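Aromatic-L-amino-acid decarboxylase (Catharanthus roseus, PDB 6EEW) catalyses the pyridoxal 5'-phosphate-dependent decarboxylation of L-tryptophan to tryptamine and of L-5-hydroxytryptophan to serotonin. Local coordinates at residues Y197-T202 with I223-E228; L255-G260 with I284-A289; T262-T267 with I416-N421; F422-F427 with M467-V472. All coordinates share one frame; numbering follows the deposited sequence.

Overall arrangement
Contacts 1 and 2 belong to one mixed sheet and sit next to each other in it, strand 194-199 of the first pairing with strand 251-258 of the second: contact 2 lies in its buried middle, held by a backbone ladder with apolar side chains on one face, whereas contact 1 sits at its partly exposed edge, where a carboxylate takes over as the strands end. Contact 4 is equally buried but antiparallel, in the separate four-stranded sheet. Contact 3 joins the two sheets through loops, with the smallest interface and a single cross-contact hydrogen bond. It leans on contact 4, where Arg469 grips the backbone of 262-267, and on contact 2 through Gly260 and Ala266.

Contact 1: residues Y197-T202 with I223-E228; sequences YGSDQT and IPTTVE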
loop_
_atom_site.group_PDB
_atom_site.type_symbol
_atom_site.label_atom_id
_atom_site.label_comp_id
_atom_site.label_asym_id
_atom_site.label_seq_id
_atom_site.Cartn_x
_atom_site.Cartn_y
_atom_site.Cartn_z
ATOM N N TYR A 197 -3.901 -24.663 -2.150
ATOM C CA TYR A 197 -5.175 -25.101 -1.599
ATOM C C TYR A 197 -5.814 -23.967 -0.804
ATOM O O TYR A 197 -5.128 -23.251 -0.063
ATOM C CB TYR A 197 -4.992 -26.339 -0.703
ATOM C CG TYR A 197 -4.249 -27.495 -1.357
ATOM C CD1 TYR A 197 -2.866 -27.590 -1.288
ATOM C CD2 TYR A 197 -4.936 -28.499 -2.022
ATOM C CE1 TYR A 197 -2.188 -28.649 -1.882
ATOM C CE2 TYR A 197 -4.268 -29.567 -2.616
ATOM C CZ TYR A 197 -2.895 -29.636 -2.541
ATOM O OH TYR A 197 -2.235 -30.690 -3.132
ATOM N N GLY A 198 -7.115 -23.769 -0.998
ATOM C CA GLY A 198 -7.864 -22.813 -0.194
ATOM C C GLY A 198 -9.312 -23.232 -0.061
ATOM O O GLY A 198 -9.857 -23.912 -0.933
ATOM N N SER A 199 -9.957 -22.792 1.018
ATOM C CA SER A 199 -11.377 -23.071 1.187
ATOM C C SER A 199 -12.205 -22.460 0.059
ATOM O O SER A 199 -11.909 -21.372 -0.439
ATOM C CB SER A 199 -11.877 -22.523 2.524
ATOM O OG SER A 199 -13.295 -22.457 2.516
ATOM N N ASP A 200 -13.289 -23.154 -0.312
ATOM C CA ASP A 200 -14.251 -22.578 -1.246
ATOM C C ASP A 200 -14.992 -21.386 -0.658
ATOM O O ASP A 200 -15.744 -20.724 -1.381
ATOM C CB ASP A 200 -15.245 -23.646 -1.719
ATOM C CG ASP A 200 -16.127 -24.177 -0.591
ATOM O OD1 ASP A 200 -16.061 -23.629 0.533
ATOM O OD2 ASP A 200 -16.877 -25.150 -0.823
ATOM N N GLN A 201 -14.768 -21.083 0.615
ATOM C CA GLN A 201 -15.285 -19.890 1.271
ATOM C C GLN A 201 -14.348 -18.705 1.125
ATOM O O GLN A 201 -14.635 -17.626 1.660
ATOM C CB GLN A 201 -15.559 -20.165 2.758
ATOM C CG GLN A 201 -16.551 -21.280 2.985
ATOM C CD GLN A 201 -17.860 -20.971 2.315
ATOM O OE1 GLN A 201 -18.453 -19.923 2.550
ATOM N NE2 GLN A 201 -18.324 -21.882 1.474
ATOM N N THR A 202 -13.200 -18.903 0.496
ATOM C CA THR A 202 -12.290 -17.815 0.154
ATOM C C THR A 202 -11.917 -17.953 -1.317
ATOM O O THR A 202 -10.778 -18.283 -1.647
ATOM C CB THR A 202 -11.055 -17.848 1.030
ATOM O OG1 THR A 202 -10.382 -19.094 0.834
ATOM C CG2 THR A 202 -11.455 -17.697 2.494
ATOM N N ILE A 223 -11.125 -26.231 -1.718
ATOM C CA ILE A 223 -11.604 -27.358 -0.923
ATOM C C ILE A 223 -13.100 -27.195 -0.671
ATOM O O ILE A 223 -13.524 -26.230 -0.018
ATOM C CB ILE A 223 -10.824 -27.471 0.390
ATOM C CG1 ILE A 223 -9.330 -27.466 0.105
ATOM C CG2 ILE A 223 -11.180 -28.761 1.083
ATOM C CD1 ILE A 223 -8.503 -27.099 1.308
ATOM N N PRO A 224 -13.924 -28.106 -1.165
ATOM C CA PRO A 224 -15.368 -28.004 -0.924
ATOM C C PRO A 224 -15.712 -28.116 0.556
ATOM O O PRO A 224 -15.125 -28.908 1.296
ATOM C CB PRO A 224 -15.943 -29.185 -1.719
ATOM C CG PRO A 224 -14.769 -30.114 -1.935
ATOM C CD PRO A 224 -13.583 -29.219 -2.067
ATOM N N THR A 225 -16.671 -27.299 0.981
ATOM C CA THR A 225 -17.126 -27.280 2.357
ATOM C C THR A 225 -18.640 -27.412 2.375
ATOM O O THR A 225 -19.318 -27.072 1.403
ATOM C CB THR A 225 -16.731 -25.995 3.081
ATOM O OG1 THR A 225 -17.433 -24.889 2.500
ATOM C CG2 THR A 225 -15.236 -25.770 3.002
ATOM N N THR A 226 -19.157 -27.925 3.487
ATOM C CA THR A 226 -20.579 -28.197 3.632
ATOM C C THR A 226 -21.093 -27.661 4.963
ATOM O O THR A 226 -20.327 -27.388 5.902
ATOM C CB THR A 226 -20.866 -29.698 3.514
ATOM O OG1 THR A 226 -20.421 -30.354 4.703
ATOM C CG2 THR A 226 -20.136 -30.288 2.315
ATOM N N VAL A 227 -22.420 -27.518 5.035
ATOM C CA VAL A 227 -23.055 -27.089 6.273
ATOM C C VAL A 227 -22.709 -28.016 7.437
ATOM O O VAL A 227 -22.744 -27.592 8.597
ATOM C CB VAL A 227 -24.586 -26.993 6.077
ATOM C CG1 VAL A 227 -25.190 -28.380 5.841
ATOM C CG2 VAL A 227 -25.237 -26.285 7.263
ATOM N N GLU A 228 -22.330 -29.267 7.152
ATOM C CA GLU A 228 -22.025 -30.209 8.223
ATOM C C GLU A 228 -20.819 -29.773 9.053
ATOM O O GLU A 228 -20.711 -30.145 10.228
ATOM C CB GLU A 228 -21.798 -31.601 7.635
ATOM C CG GLU A 228 -23.034 -32.197 6.984
ATOM C CD GLU A 228 -24.173 -32.392 7.987
ATOM O OE1 GLU A 228 -23.901 -32.489 9.211
ATOM O OE2 GLU A 228 -25.343 -32.444 7.549
#
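Ser199 and Ile223 form a single parallel bridge at the edge of the large mixed sheet, and beyond it Asp200 and Thr225 carry the contact on with side chains. The bridge is made by Ile223 N to Gly198 O at 2.8 Å and by Asp200 N to Ile223 O at 3.1 Å. Asp200 then opens into a fork. Its carboxylate, set between its own backbone N and carbonyl carbon (chi1 65°), faces Thr225: OD1 takes the threonine hydroxyl OG1 on its syn lone pair at 2.7 Å, while OD2 receives Thr225 N at 2.8 Å from above the carboxylate plane. Gln201 NE2 also donates to Asp200 OD1, 3.0 Å away and from the other face of the carboxylate, so OD1 has two donors. With an alanine here, Thr225 N and OG1 would probably be left without their acceptor, and the loop after Ile223 could drift from the turn. That turn, type I from Ser199 to Thr202, overlaps an ST turn in which Gln201 N donates to Ser199 OG. Strand 220-223 is the outermost of the sheet in this chain; Ile223 packs on helix 235-247, against Val237, Leu238 and Met241, while Tyr197 pairs through its backbone with strand 251-258.

Contact 2: residues L255-G260 with I284-A289; sequences LCATLG and IHVDAA
Leu255 and Ile284 run alongside each other off the same face of the sheet, Leu255 CD2 3.7 Å from Ile284 CD1. The leucine owes this to a CG turned away from its backbone N (chi1 165°), and the isoleucine runs fully extended. Ala257 continues the apolar face, its CB 4.3 Å from Ile284 CD1 and near Val286 CG2 as well. Further along, Leu259 CB meets Ala288 CB at 4.1 Å. Beneath these side chains the backbones form a regular parallel ladder in which strand 255-258 both gives and accepts: His285 N reaches Leu255 O at 2.9 Å, Ala257 N reaches His285 O, Asp287 N reaches Ala257 O, and Leu259 N closes the series on Asp287 O at 3.0 Å. The first of these is almost straight, 172° at the hydrogen. On the other face the chemistry turns polar. Cys256 SG rests 4.1 Å from Asp287 CB, and the His285 ring is fixed at both nitrogens, ND1 by Ser312 OG and NE2 by Ser314 OG. Asp287 OD2 lies close to the pyridine nitrogen N1 of the pyridoxal-lysine at position 319, the place of the cofactor-facing aspartate in fold-type I pyridoxal enzymes. The two strands are consecutive members of a beta-alpha-beta unit whose helix 270-280 covers Ala257, Ile284 and Val286; helix 167-186 lies against His285 and Asp287, and strands 194-199 and 312-315 flank the pair.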
loop_
_atom_site.group_PDB
_atom_site.type_symbol
_atom_site.label_atom_id
_atom_site.label_comp_id
_atom_site.label_asym_id
_atom_site.label_seq_id
_atom_site.Cartn_x
_atom_site.Cartn_y
_atom_site.Cartn_z
ATOM N N LEU A 255 -1.191 -23.664 1.570
ATOM C CA LEU A 255 -2.518 -23.845 2.123
ATOM C C LEU A 255 -2.857 -22.548 2.817
ATOM O O LEU A 255 -2.087 -22.077 3.667
ATOM C CB LEU A 255 -2.572 -25.016 3.111
ATOM C CG LEU A 255 -3.844 -24.986 3.952
ATOM C CD1 LEU A 255 -5.054 -25.237 3.037
ATOM C CD2 LEU A 255 -3.776 -25.996 5.126
ATOM N N CYS A 256 -3.976 -21.959 2.423
ATOM C CA CYS A 256 -4.493 -20.755 3.051
ATOM C C CYS A 256 -5.634 -21.196 3.945
ATOM O O CYS A 256 -6.721 -21.515 3.457
ATOM C CB CYS A 256 -4.963 -19.757 1.999
ATOM S SG CYS A 256 -5.539 -18.199 2.674
ATOM N N ALA A 257 -5.388 -21.216 5.252
ATOM C CA ALA A 257 -6.419 -21.520 6.234
ATOM C C ALA A 257 -7.017 -20.210 6.740
ATOM O O ALA A 257 -6.297 -19.356 7.276
ATOM C CB ALA A 257 -5.836 -22.334 7.385
ATOM N N THR A 258 -8.335 -20.074 6.607
ATOM C CA THR A 258 -9.042 -18.841 6.922
ATOM C C THR A 258 -9.725 -18.919 8.284
ATOM O O THR A 258 -10.521 -19.831 8.547
ATOM C CB THR A 258 -10.084 -18.539 5.858
ATOM O OG1 THR A 258 -9.468 -18.614 4.570
ATOM C CG2 THR A 258 -10.670 -17.149 6.080
ATOM N N LEU A 259 -9.404 -17.950 9.138
ATOM C CA LEU A 259 -10.014 -17.764 10.444
ATOM C C LEU A 259 -10.987 -16.595 10.319
ATOM O O LEU A 259 -10.626 -15.438 10.525
ATOM C CB LEU A 259 -8.944 -17.514 11.493
ATOM C CG LEU A 259 -9.347 -17.822 12.923
ATOM C CD1 LEU A 259 -9.751 -19.288 13.025
ATOM C CD2 LEU A 259 -8.197 -17.508 13.852
ATOM N N GLY A 260 -12.227 -16.901 9.949
ATOM C CA GLY A 260 -13.249 -15.884 9.809
ATOM C C GLY A 260 -13.464 -15.460 8.375
ATOM O O GLY A 260 -13.086 -14.354 7.975
ATOM N N ILE A 284 1.691 -23.396 5.364
ATOM C CA ILE A 284 0.361 -23.014 5.810
ATOM C C ILE A 284 0.385 -21.574 6.297
ATOM O O ILE A 284 1.190 -21.199 7.166
ATOM C CB ILE A 284 -0.184 -23.974 6.882
ATOM C CG1 ILE A 284 -1.590 -23.532 7.303
ATOM C CG2 ILE A 284 0.795 -24.120 8.050
ATOM C CD1 ILE A 284 -2.286 -24.534 8.187
ATOM N N HIS A 285 -0.500 -20.769 5.724
ATOM C CA HIS A 285 -0.671 -19.384 6.114
ATOM C C HIS A 285 -2.076 -19.237 6.661
ATOM O O HIS A 285 -3.040 -19.706 6.042
ATOM C CB HIS A 285 -0.458 -18.416 4.937
ATOM C CG HIS A 285 -0.826 -17.005 5.265
ATOM N ND1 HIS A 285 0.062 -16.114 5.829
ATOM C CD2 HIS A 285 -2.010 -16.349 5.170
ATOM C CE1 HIS A 285 -0.555 -14.963 6.053
ATOM N NE2 HIS A 285 -1.811 -15.079 5.657
ATOM N N VAL A 286 -2.189 -18.600 7.815
ATOM C CA VAL A 286 -3.475 -18.351 8.441
ATOM C C VAL A 286 -3.859 -16.911 8.138
ATOM O O VAL A 286 -3.192 -15.963 8.584
ATOM C CB VAL A 286 -3.438 -18.642 9.943
ATOM C CG1 VAL A 286 -4.727 -18.208 10.585
ATOM C CG2 VAL A 286 -3.213 -20.143 10.152
ATOM N N ASP A 287 -4.925 -16.767 7.346
ATOM C CA ASP A 287 -5.535 -15.469 7.062
ATOM C C ASP A 287 -6.539 -15.189 8.173
ATOM O O ASP A 287 -7.620 -15.782 8.214
ATOM C CB ASP A 287 -6.214 -15.463 5.696
ATOM C CG ASP A 287 -6.957 -14.154 5.421
ATOM O OD1 ASP A 287 -6.688 -13.142 6.117
ATOM O OD2 ASP A 287 -7.803 -14.122 4.500
ATOM N N ALA A 288 -6.167 -14.303 9.092
ATOM C CA ALA A 288 -7.082 -13.882 10.137
ATOM C C ALA A 288 -7.348 -12.395 9.998
ATOM O O ALA A 288 -7.202 -11.643 10.968
ATOM C CB ALA A 288 -6.521 -14.215 11.521
ATOM N N ALA A 289 -7.703 -11.957 8.786
ATOM C CA ALA A 289 -7.894 -10.529 8.561
ATOM C C ALA A 289 -8.845 -9.933 9.591
ATOM O O ALA A 289 -8.507 -8.969 10.285
ATOM C CB ALA A 289 -8.425 -10.279 7.154
#

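Contact 3: residues T262-T267 with I416-N421; sequences TSTTAT and IVVPRN. With TRP (tryptophan), chain E.
The loop that carries Thr262 into the pocket of the bound tryptophan packs against residues 416-421, Thr264 on Val418 and Thr265 on Asn421. At the pocket end, Thr262 CG2 lies 3.1 Å from the amino N of the ligand, a proximity, not a polar bond; this threonine probably also binds pyridoxal 5'-phosphate, as in related enzymes. At the far end a single hydrogen bond ties the two loops. Asn421 ND2 donates to Thr265 O at 2.7 Å, with the oxygen in the plane of the amide and ND2 30° out of the carbonyl plane. Thr265 has a left-handed backbone (phi 49°, psi 44°), a bend in the loop next to the carbonyl that Asn421 takes up. Thr267 CG2 approaches the same amide from the opposite direction, 4.1 Å from ND2. In fold terms this is a joint between two sheets: residues 262-267 follow strand 251-258 of the large mixed sheet, and residues 416-421 connect two strands of the small antiparallel one. An apolar touch adds to the hydrogen bond, Val418 CG2 against Thr264 CB at 3.9 Å, the two side chains crossing at about a right angle. Thr264 also reaches Cys426 and Met467 of that antiparallel sheet.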
loop_
_atom_site.group_PDB
_atom_site.type_symbol
_atom_site.label_atom_id
_atom_site.label_comp_id
_atom_site.label_asym_id
_atom_site.label_seq_id
_atom_site.Cartn_x
_atom_site.Cartn_y
_atom_site.Cartn_z
ATOM N N THR A 262 -15.133 -14.166 4.868
ATOM C CA THR A 262 -15.874 -12.936 4.617
ATOM C C THR A 262 -17.372 -13.181 4.571
ATOM O O THR A 262 -18.149 -12.318 4.992
ATOM C CB THR A 262 -15.421 -12.296 3.290
ATOM O OG1 THR A 262 -15.487 -13.265 2.239
ATOM C CG2 THR A 262 -13.983 -11.762 3.379
ATOM N N SER A 263 -17.800 -14.344 4.081
ATOM C CA SER A 263 -19.230 -14.608 3.972
ATOM C C SER A 263 -19.875 -14.818 5.343
ATOM O O SER A 263 -20.745 -14.039 5.760
ATOM C CB SER A 263 -19.456 -15.815 3.065
ATOM O OG SER A 263 -19.000 -15.511 1.763
ATOM N N THR A 264 -19.466 -15.867 6.063
ATOM C CA THR A 264 -20.131 -16.260 7.303
ATOM C C THR A 264 -19.182 -16.316 8.494
ATOM O O THR A 264 -19.580 -16.787 9.565
ATOM C CB THR A 264 -20.801 -17.622 7.129
ATOM O OG1 THR A 264 -19.802 -18.589 6.795
ATOM C CG2 THR A 264 -21.833 -17.580 6.019
ATOM N N THR A 265 -17.954 -15.821 8.353
ATOM C CA THR A 265 -16.924 -15.984 9.379
ATOM C C THR A 265 -16.828 -17.444 9.813
ATOM O O THR A 265 -16.764 -17.763 11.003
ATOM C CB THR A 265 -17.140 -15.049 10.577
ATOM O OG1 THR A 265 -18.438 -15.241 11.156
ATOM C CG2 THR A 265 -16.979 -13.605 10.167
ATOM N N ALA A 266 -16.857 -18.344 8.829
ATOM C CA ALA A 266 -16.437 -19.720 9.063
ATOM C C ALA A 266 -15.013 -19.741 9.613
ATOM O O ALA A 266 -14.270 -18.764 9.527
ATOM C CB ALA A 266 -16.516 -20.532 7.771
ATOM N N THR A 267 -14.645 -20.861 10.229
ATOM C CA THR A 267 -13.337 -20.994 10.867
ATOM C C THR A 267 -12.696 -22.301 10.433
ATOM O O THR A 267 -13.240 -23.381 10.698
ATOM C CB THR A 267 -13.453 -20.954 12.402
ATOM O OG1 THR A 267 -14.429 -21.907 12.831
ATOM C CG2 THR A 267 -13.869 -19.594 12.907
ATOM N N ILE A 416 -31.464 -18.442 12.339
ATOM C CA ILE A 416 -30.021 -18.252 12.261
ATOM C C ILE A 416 -29.457 -19.364 11.384
ATOM O O ILE A 416 -29.602 -20.549 11.703
ATOM C CB ILE A 416 -29.381 -18.261 13.657
ATOM C CG1 ILE A 416 -30.081 -17.264 14.585
ATOM C CG2 ILE A 416 -27.908 -17.909 13.549
ATOM C CD1 ILE A 416 -29.925 -15.815 14.167
ATOM N N VAL A 417 -28.789 -18.982 10.293
ATOM C CA VAL A 417 -28.401 -19.948 9.269
ATOM C C VAL A 417 -27.159 -20.733 9.678
ATOM O O VAL A 417 -27.053 -21.932 9.401
ATOM C CB VAL A 417 -28.189 -19.216 7.933
ATOM C CG1 VAL A 417 -27.709 -20.186 6.866
ATOM C CG2 VAL A 417 -29.474 -18.518 7.500
ATOM N N VAL A 418 -26.210 -20.085 10.346
ATOM C CA VAL A 418 -24.957 -20.722 10.744
ATOM C C VAL A 418 -24.538 -20.114 12.074
ATOM O O VAL A 418 -24.930 -18.981 12.376
ATOM C CB VAL A 418 -23.871 -20.528 9.674
ATOM C CG1 VAL A 418 -24.176 -21.376 8.461
ATOM C CG2 VAL A 418 -23.781 -19.052 9.284
ATOM N N PRO A 419 -23.742 -20.804 12.889
ATOM C CA PRO A 419 -23.450 -20.287 14.231
ATOM C C PRO A 419 -22.706 -18.959 14.168
ATOM O O PRO A 419 -21.842 -18.750 13.316
ATOM C CB PRO A 419 -22.598 -21.397 14.868
ATOM C CG PRO A 419 -22.882 -22.614 14.047
ATOM C CD PRO A 419 -23.137 -22.123 12.658
ATOM N N ARG A 420 -23.059 -18.057 15.084
ATOM C CA ARG A 420 -22.363 -16.786 15.243
ATOM C C ARG A 420 -21.072 -17.035 16.013
ATOM O O ARG A 420 -21.114 -17.323 17.211
ATOM C CB ARG A 420 -23.253 -15.778 15.968
ATOM C CG ARG A 420 -22.549 -14.464 16.305
ATOM C CD ARG A 420 -23.142 -13.774 17.530
ATOM N NE ARG A 420 -23.070 -14.623 18.711
ATOM C CZ ARG A 420 -21.969 -14.830 19.425
ATOM N NH1 ARG A 420 -20.825 -14.257 19.083
ATOM N NH2 ARG A 420 -22.007 -15.630 20.473
ATOM N N ASN A 421 -19.926 -16.930 15.328
ATOM C CA ASN A 421 -18.630 -17.151 15.963
ATOM C C ASN A 421 -18.037 -15.888 16.565
ATOM O O ASN A 421 -17.285 -15.967 17.540
ATOM C CB ASN A 421 -17.623 -17.685 14.943
ATOM C CG ASN A 421 -18.045 -18.999 14.326
ATOM O OD1 ASN A 421 -18.461 -19.925 15.026
ATOM N ND2 ASN A 421 -17.942 -19.085 13.001
HETATM N N TRP E . -14.725 -8.798 3.595
HETATM C CA TRP E . -15.728 -8.004 2.902
HETATM C C TRP E . -15.830 -8.383 1.426
HETATM O O TRP E . -15.371 -7.647 0.550
HETATM C CB TRP E . -15.415 -6.514 3.059
HETATM C CG TRP E . -13.962 -6.128 2.875
HETATM C CD1 TRP E . -13.092 -6.605 1.939
HETATM C CD2 TRP E . -13.220 -5.177 3.664
HETATM N NE1 TRP E . -11.856 -6.014 2.097
HETATM C CE2 TRP E . -11.911 -5.135 3.146
HETATM C CE3 TRP E . -13.539 -4.363 4.756
HETATM C CZ2 TRP E . -10.925 -4.312 3.680
HETATM C CZ3 TRP E . -12.559 -3.546 5.285
HETATM C CH2 TRP E . -11.269 -3.527 4.749
HETATM O OXT TRP E . -16.388 -9.430 1.074
#

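Contact 4: residues F422-F427 with M467-V472; sequences FSLVCF and MLRLAV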
loop_
_atom_site.group_PDB
_atom_site.type_symbol
_atom_site.label_atom_id
_atom_site.label_comp_id
_atom_site.label_asym_id
_atom_site.label_seq_id
_atom_site.Cartn_x
_atom_site.Cartn_y
_atom_site.Cartn_z
ATOM N N PHE A 422 -18.324 -14.731 15.986
ATOM C CA PHE A 422 -17.727 -13.483 16.432
ATOM C C PHE A 422 -18.787 -12.388 16.453
ATOM O O PHE A 422 -19.757 -12.466 17.212
ATOM C CB PHE A 422 -16.550 -13.115 15.517
ATOM C CG PHE A 422 -15.520 -14.212 15.383
ATOM C CD1 PHE A 422 -14.527 -14.372 16.339
ATOM C CD2 PHE A 422 -15.563 -15.098 14.323
ATOM C CE1 PHE A 422 -13.577 -15.382 16.224
ATOM C CE2 PHE A 422 -14.618 -16.105 14.200
ATOM C CZ PHE A 422 -13.619 -16.243 15.161
ATOM N N SER A 423 -18.611 -11.356 15.626
ATOM C CA SER A 423 -19.499 -10.203 15.628
ATOM C C SER A 423 -20.486 -10.206 14.462
ATOM O O SER A 423 -21.296 -9.277 14.346
ATOM C CB SER A 423 -18.682 -8.910 15.624
ATOM O OG SER A 423 -19.537 -7.812 15.416
ATOM N N LEU A 424 -20.416 -11.196 13.579
ATOM C CA LEU A 424 -21.241 -11.225 12.376
ATOM C C LEU A 424 -22.364 -12.224 12.578
ATOM O O LEU A 424 -22.104 -13.375 12.939
ATOM C CB LEU A 424 -20.416 -11.606 11.141
ATOM C CG LEU A 424 -21.234 -12.172 9.981
ATOM C CD1 LEU A 424 -22.152 -11.112 9.386
ATOM C CD2 LEU A 424 -20.326 -12.773 8.920
ATOM N N VAL A 425 -23.600 -11.791 12.318
ATOM C CA VAL A 425 -24.791 -12.625 12.480
ATOM C C VAL A 425 -25.396 -12.875 11.102
ATOM O O VAL A 425 -25.787 -11.928 10.410
ATOM C CB VAL A 425 -25.818 -11.961 13.416
ATOM C CG1 VAL A 425 -27.038 -12.858 13.640
ATOM C CG2 VAL A 425 -25.178 -11.571 14.715
ATOM N N CYS A 426 -25.495 -14.142 10.711
ATOM C CA CYS A 426 -26.097 -14.535 9.445
ATOM C C CYS A 426 -27.494 -15.082 9.701
ATOM O O CYS A 426 -27.653 -16.048 10.455
ATOM C CB CYS A 426 -25.232 -15.574 8.735
ATOM S SG CYS A 426 -23.554 -14.998 8.331
ATOM N N PHE A 427 -28.505 -14.470 9.083
ATOM C CA PHE A 427 -29.886 -14.833 9.388
ATOM C C PHE A 427 -30.745 -14.734 8.132
ATOM O O PHE A 427 -30.310 -14.244 7.087
ATOM C CB PHE A 427 -30.457 -13.959 10.504
ATOM C CG PHE A 427 -30.573 -12.504 10.147
ATOM C CD1 PHE A 427 -29.446 -11.705 10.057
ATOM C CD2 PHE A 427 -31.815 -11.936 9.900
ATOM C CE1 PHE A 427 -29.555 -10.367 9.732
ATOM C CE2 PHE A 427 -31.933 -10.598 9.574
ATOM C CZ PHE A 427 -30.802 -9.811 9.487
ATOM N N MET A 467 -28.745 -15.409 2.527
ATOM C CA MET A 467 -28.890 -14.940 3.894
ATOM C C MET A 467 -28.466 -13.481 3.999
ATOM O O MET A 467 -27.668 -12.985 3.194
ATOM C CB MET A 467 -28.062 -15.815 4.840
ATOM C CG MET A 467 -26.566 -15.651 4.697
ATOM S SD MET A 467 -25.698 -17.116 5.286
ATOM C CE MET A 467 -26.146 -18.289 4.006
ATOM N N LEU A 468 -29.061 -12.785 4.964
ATOM C CA LEU A 468 -28.656 -11.446 5.358
ATOM C C LEU A 468 -27.546 -11.542 6.396
ATOM O O LEU A 468 -27.457 -12.522 7.139
ATOM C CB LEU A 468 -29.847 -10.679 5.936
ATOM C CG LEU A 468 -30.983 -10.241 5.002
ATOM C CD1 LEU A 468 -31.672 -11.407 4.313
ATOM C CD2 LEU A 468 -31.992 -9.435 5.802
ATOM N N ARG A 469 -26.702 -10.514 6.446
ATOM C CA ARG A 469 -25.618 -10.435 7.415
ATOM C C ARG A 469 -25.750 -9.162 8.231
ATOM O O ARG A 469 -26.091 -8.099 7.700
ATOM C CB ARG A 469 -24.236 -10.469 6.753
ATOM C CG ARG A 469 -23.897 -11.723 5.945
ATOM C CD ARG A 469 -22.802 -11.444 4.897
ATOM N NE ARG A 469 -21.462 -11.261 5.468
ATOM C CZ ARG A 469 -20.971 -10.089 5.882
ATOM N NH1 ARG A 469 -21.704 -8.988 5.803
ATOM N NH2 ARG A 469 -19.747 -10.012 6.382
ATOM N N LEU A 470 -25.456 -9.270 9.523
ATOM C CA LEU A 470 -25.313 -8.114 10.397
ATOM C C LEU A 470 -23.889 -8.133 10.938
ATOM O O LEU A 470 -23.551 -8.961 11.791
ATOM C CB LEU A 470 -26.337 -8.133 11.526
ATOM C CG LEU A 470 -26.425 -6.783 12.232
ATOM C CD1 LEU A 470 -27.213 -5.775 11.365
ATOM C CD2 LEU A 470 -27.015 -6.930 13.649
ATOM N N ALA A 471 -23.059 -7.233 10.423
ATOM C CA ALA A 471 -21.650 -7.151 10.796
ATOM C C ALA A 471 -21.524 -6.011 11.801
ATOM O O ALA A 471 -21.374 -4.842 11.438
ATOM C CB ALA A 471 -20.774 -6.946 9.564
ATOM N N VAL A 472 -21.625 -6.358 13.074
ATOM C CA VAL A 472 -21.571 -5.368 14.139
ATOM C C VAL A 472 -20.120 -5.001 14.409
ATOM O O VAL A 472 -19.223 -5.844 14.314
ATOM C CB VAL A 472 -22.268 -5.896 15.401
ATOM C CG1 VAL A 472 -22.197 -4.862 16.497
ATOM C CG2 VAL A 472 -23.713 -6.250 15.088
#
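Arg469 meets Leu424 along nearly its whole length. Its CB lies 3.4 Å from Leu424 CD1, and CG touches that methyl too, with Cys426 SG 4.1 Å away on the neighbouring strand. The chain then bends at chi3 (73°), bringing the guanidinium back so that Leu424 CD1 sits 3.8 Å above its plane, over its centre, while NH2 comes within 3.8 Å of Leu424 CD2. With this leucine covering one face, the N-H groups are used in other directions: NE donates to Ser263 O, and NH2 to Thr262 O and Phe100 O. A leucine in its place would probably leave these three carbonyls without their donor and the loop carrying Thr262, next to the substrate pocket, less firmly held.

The strands themselves are the central pair of a four-stranded antiparallel sheet. Val425 and Leu470 form a hydrogen-bonded pair, Val425 N to Leu470 O at 2.9 Å and Leu470 N to Val425 O at 2.8 Å; Phe427 and Leu468 repeat the pattern. Cys426 and Arg469 are a non-hydrogen-bonded pair, and Cys426 CB also packs on Met467 SD at 3.8 Å.

On the opposite face Phe427, with CG between its backbone N and carbonyl carbon (chi1 64°), lays its ring across Leu468. Leu468 CB makes a CH-pi contact 4.0 Å from the ring centroid, 21° off the normal. Phe404 of helix 375-409 meets this ring edge-to-face, and helix 438-451 packs on Leu468.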